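Local coordinates for protein acyl-CoA dehydrogenase (Bacillus subtilis, PDB 5LNX) that oxidises saturated acyl-CoA thioesters to their 2,3-dehydroacyl-CoA products, using a bound FAD as cofactor and passing the electrons to an acceptor, at residues A122-H127 with K152-N157. Residues are numbered along the deposited sequence; the frame is centred on the assembly and turned at random.
With FAD (flavin-adenine dinucleotide), chain S.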
loop_
_atom_site.group_PDB
_atom_site.type_symbol
_atom_site.label_atom_id
_atom_site.label_comp_id
_atom_site.label_asym_id
_atom_site.label_seq_id
_atom_site.Cartn_x
_atom_site.Cartn_y
_atom_site.Cartn_z
ATOM N N ALA D 122 -31.838 9.961 -10.378
ATOM C CA ALA D 122 -31.687 10.614 -11.679
ATOM C C ALA D 122 -30.820 11.901 -11.897
ATOM O O ALA D 122 -31.314 12.944 -12.381
ATOM C CB ALA D 122 -32.993 10.754 -12.465
ATOM N N LEU D 123 -29.507 11.741 -11.767
ATOM C CA LEU D 123 -28.513 12.773 -12.175
ATOM C C LEU D 123 -27.617 12.354 -13.338
ATOM O O LEU D 123 -27.531 13.048 -14.370
ATOM C CB LEU D 123 -27.648 13.112 -10.977
ATOM C CG LEU D 123 -26.497 14.086 -11.148
ATOM C CD1 LEU D 123 -26.952 15.451 -11.642
ATOM C CD2 LEU D 123 -25.767 14.184 -9.816
ATOM N N THR D 124 -26.995 11.196 -13.192
ATOM C CA THR D 124 -25.961 10.715 -14.126
ATOM C C THR D 124 -26.469 10.424 -15.556
ATOM O O THR D 124 -27.596 9.915 -15.748
ATOM C CB THR D 124 -25.276 9.433 -13.563
ATOM O OG1 THR D 124 -24.800 9.723 -12.245
ATOM C CG2 THR D 124 -24.102 8.972 -14.423
ATOM N N GLU D 125 -25.603 10.692 -16.529
ATOM C CA GLU D 125 -25.924 10.547 -17.962
ATOM C C GLU D 125 -24.735 9.957 -18.730
ATOM O O GLU D 125 -23.600 10.071 -18.278
ATOM C CB GLU D 125 -26.206 11.919 -18.605
ATOM C CG GLU D 125 -27.462 12.636 -18.137
ATOM C CD GLU D 125 -27.837 13.826 -19.040
ATOM O OE1 GLU D 125 -27.112 14.092 -20.033
ATOM O OE2 GLU D 125 -28.835 14.533 -18.752
ATOM N N PRO D 126 -24.979 9.361 -19.911
ATOM C CA PRO D 126 -23.865 8.737 -20.608
ATOM C C PRO D 126 -22.662 9.645 -20.760
ATOM O O PRO D 126 -21.528 9.185 -20.645
ATOM C CB PRO D 126 -24.466 8.367 -21.966
ATOM C CG PRO D 126 -25.914 8.118 -21.681
ATOM C CD PRO D 126 -26.271 9.097 -20.587
ATOM N N HIS D 127 -22.922 10.931 -20.989
ATOM C CA HIS D 127 -21.871 11.942 -21.221
ATOM C C HIS D 127 -21.508 12.760 -19.987
ATOM O O HIS D 127 -20.485 13.450 -19.988
ATOM C CB HIS D 127 -22.265 12.890 -22.380
ATOM C CG HIS D 127 -22.001 12.302 -23.718
ATOM N ND1 HIS D 127 -23.010 11.918 -24.574
ATOM C CD2 HIS D 127 -20.844 11.881 -24.287
ATOM C CE1 HIS D 127 -22.483 11.365 -25.654
ATOM N NE2 HIS D 127 -21.170 11.307 -25.495
ATOM N N LYS D 152 -30.975 9.240 -18.857
ATOM C CA LYS D 152 -30.146 8.991 -17.675
ATOM C C LYS D 152 -29.557 7.608 -17.752
ATOM O O LYS D 152 -30.100 6.733 -18.421
ATOM C CB LYS D 152 -30.939 9.198 -16.376
ATOM C CG LYS D 152 -31.528 10.591 -16.245
ATOM C CD LYS D 152 -30.435 11.649 -16.240
ATOM C CE LYS D 152 -30.973 13.063 -16.310
ATOM N NZ LYS D 152 -29.939 14.015 -15.811
ATOM N N ILE D 153 -28.448 7.421 -17.049
ATOM C CA ILE D 153 -27.819 6.097 -16.906
ATOM C C ILE D 153 -27.503 5.728 -15.447
ATOM O O ILE D 153 -27.511 6.581 -14.544
ATOM C CB ILE D 153 -26.498 5.961 -17.728
ATOM C CG1 ILE D 153 -25.524 7.106 -17.454
ATOM C CG2 ILE D 153 -26.764 5.888 -19.221
ATOM C CD1 ILE D 153 -24.092 6.803 -17.859
ATOM N N PHE D 154 -27.327 4.421 -15.233
ATOM C CA PHE D 154 -26.906 3.827 -13.953
ATOM C C PHE D 154 -27.783 4.254 -12.789
ATOM O O PHE D 154 -27.257 4.690 -11.773
ATOM C CB PHE D 154 -25.476 4.249 -13.623
ATOM C CG PHE D 154 -24.449 3.841 -14.640
ATOM C CD1 PHE D 154 -24.495 2.607 -15.228
ATOM C CD2 PHE D 154 -23.397 4.691 -14.950
ATOM C CE1 PHE D 154 -23.542 2.234 -16.155
ATOM C CE2 PHE D 154 -22.439 4.332 -15.869
ATOM C CZ PHE D 154 -22.502 3.096 -16.471
ATOM N N ILE D 155 -29.101 4.157 -12.922
ATOM C CA ILE D 155 -30.022 4.745 -11.923
ATOM C C ILE D 155 -30.497 3.719 -10.901
ATOM O O ILE D 155 -31.267 2.803 -11.206
ATOM C CB ILE D 155 -31.247 5.411 -12.574
ATOM C CG1 ILE D 155 -30.812 6.480 -13.588
ATOM C CG2 ILE D 155 -32.132 6.035 -11.516
ATOM C CD1 ILE D 155 -29.875 7.520 -13.021
ATOM N N THR D 156 -30.011 3.869 -9.678
ATOM C CA THR D 156 -30.358 2.930 -8.613
ATOM C C THR D 156 -31.861 3.043 -8.440
ATOM O O THR D 156 -32.434 4.093 -8.716
ATOM C CB THR D 156 -29.664 3.271 -7.273
ATOM O OG1 THR D 156 -28.241 3.229 -7.430
ATOM C CG2 THR D 156 -30.065 2.289 -6.191
ATOM N N ASN D 157 -32.476 1.949 -8.005
ATOM C CA ASN D 157 -33.923 1.889 -7.735
ATOM C C ASN D 157 -34.781 2.047 -9.010
ATOM O O ASN D 157 -35.984 2.318 -8.964
ATOM C CB ASN D 157 -34.307 2.872 -6.615
ATOM C CG ASN D 157 -33.851 2.388 -5.234
ATOM O OD1 ASN D 157 -33.218 1.338 -5.106
ATOM N ND2 ASN D 157 -34.123 3.187 -4.205
HETATM P PA FAD S . -16.344 8.882 -15.129
HETATM O O1A FAD S . -16.872 9.879 -14.111
HETATM O O2A FAD S . -16.157 9.195 -16.577
HETATM O O5B FAD S . -14.897 8.471 -14.555
HETATM C C5B FAD S . -14.072 7.437 -15.071
HETATM C C4B FAD S . -12.861 7.372 -14.143
HETATM O O4B FAD S . -12.134 8.557 -14.364
HETATM C C3B FAD S . -13.245 7.341 -12.672
HETATM O O3B FAD S . -12.308 6.574 -11.906
HETATM C C2B FAD S . -13.147 8.772 -12.229
HETATM O O2B FAD S . -12.593 8.854 -10.927
HETATM C C1B FAD S . -12.138 9.328 -13.183
HETATM N N9A FAD S . -12.277 10.736 -13.525
HETATM C C8A FAD S . -13.017 11.303 -14.504
HETATM N N7A FAD S . -12.778 12.651 -14.542
HETATM C C5A FAD S . -11.880 12.932 -13.562
HETATM C C6A FAD S . -11.162 14.097 -13.037
HETATM N N6A FAD S . -11.359 15.328 -13.533
HETATM N N1A FAD S . -10.270 13.906 -12.041
HETATM C C2A FAD S . -9.993 12.713 -11.493
HETATM N N3A FAD S . -10.614 11.611 -11.920
HETATM C C4A FAD S . -11.529 11.654 -12.924
HETATM N N1 FAD S . -26.010 7.933 -10.812
HETATM C C2 FAD S . -27.074 8.639 -10.359
HETATM O O2 FAD S . -27.254 9.768 -10.832
HETATM N N3 FAD S . -27.932 8.186 -9.421
HETATM C C4 FAD S . -27.795 6.973 -8.869
HETATM O O4 FAD S . -28.598 6.551 -8.001
HETATM C C4X FAD S . -26.669 6.137 -9.328
HETATM N N5 FAD S . -26.474 4.902 -8.817
HETATM C C5X FAD S . -25.455 4.128 -9.255
HETATM C C6 FAD S . -25.363 2.855 -8.757
HETATM C C7 FAD S . -24.336 2.021 -9.123
HETATM C C7M FAD S . -24.279 0.691 -8.416
HETATM C C8 FAD S . -23.349 2.497 -10.130
HETATM C C8M FAD S . -22.191 1.658 -10.601
HETATM C C9 FAD S . -23.467 3.759 -10.660
HETATM C C9A FAD S . -24.490 4.614 -10.274
HETATM N N10 FAD S . -24.678 5.913 -10.848
HETATM C C10 FAD S . -25.754 6.696 -10.361
HETATM C "C1'" FAD S . -23.721 6.481 -11.810
HETATM C "C2'" FAD S . -22.448 6.912 -11.046
HETATM O "O2'" FAD S . -22.649 7.987 -10.111
HETATM C "C3'" FAD S . -21.325 7.244 -12.018
HETATM O "O3'" FAD S . -20.774 6.017 -12.490
HETATM C "C4'" FAD S . -20.270 8.128 -11.371
HETATM O "O4'" FAD S . -20.838 9.422 -11.104
HETATM C "C5'" FAD S . -18.986 8.257 -12.229
HETATM O "O5'" FAD S . -19.162 8.640 -13.594
HETATM P P FAD S . -18.835 7.660 -14.858
HETATM O O1P FAD S . -19.102 8.365 -16.176
HETATM O O2P FAD S . -19.495 6.330 -14.620
HETATM O O3P FAD S . -17.229 7.532 -14.996
#
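Lys152 and Glu125 meet in the β-domain of the acyl-CoA dehydrogenase fold, where the loop 122-127 and the bent strand segment 152-157 together hold the isoalloxazine of FAD. The lysine chain bends at chi2 (-61°) and then runs out extended, its CD passing close to Thr124 O and Glu125 CG, and NZ donates a hydrogen bond to Leu123 O (3.0 Å), tilted out of the carbonyl plane. The same ammonium makes a salt bridge of 3.2 Å to Glu125 OE2, on the anti lone pair. Phe167 O is a further acceptor for NZ, while Thr137 OG1 holds Glu125 OE2 and Arg136 N holds OE1, so several bonds satisfy these buried polar ends. Beside them the backbone bond from Ile153 N to Thr124 O ties loop to strand. The side chains of Ile153 and Thr124 cross at about a right angle, CG1 against Thr124 CG2; Ile153 CG2 lies against Pro126 CG, and Tyr339 of the second subunit packs on Ile153 as well. At the corner of the strand, the Phe154 ring lies against the start of the ribityl chain, with CD2 3.6 Å from FAD C1', and meets that same Tyr339 edge-to-face. Across the flavin, Thr156 OG1 hydrogen-bonds to FAD N5 at 2.8 Å. Leu123 N and Thr124 N both donate to FAD O2; with Thr124 OG1 turned beside its backbone N (chi1 -54°), both address the pyrimidine edge, OG1 donating to FAD N1 at 2.6 Å.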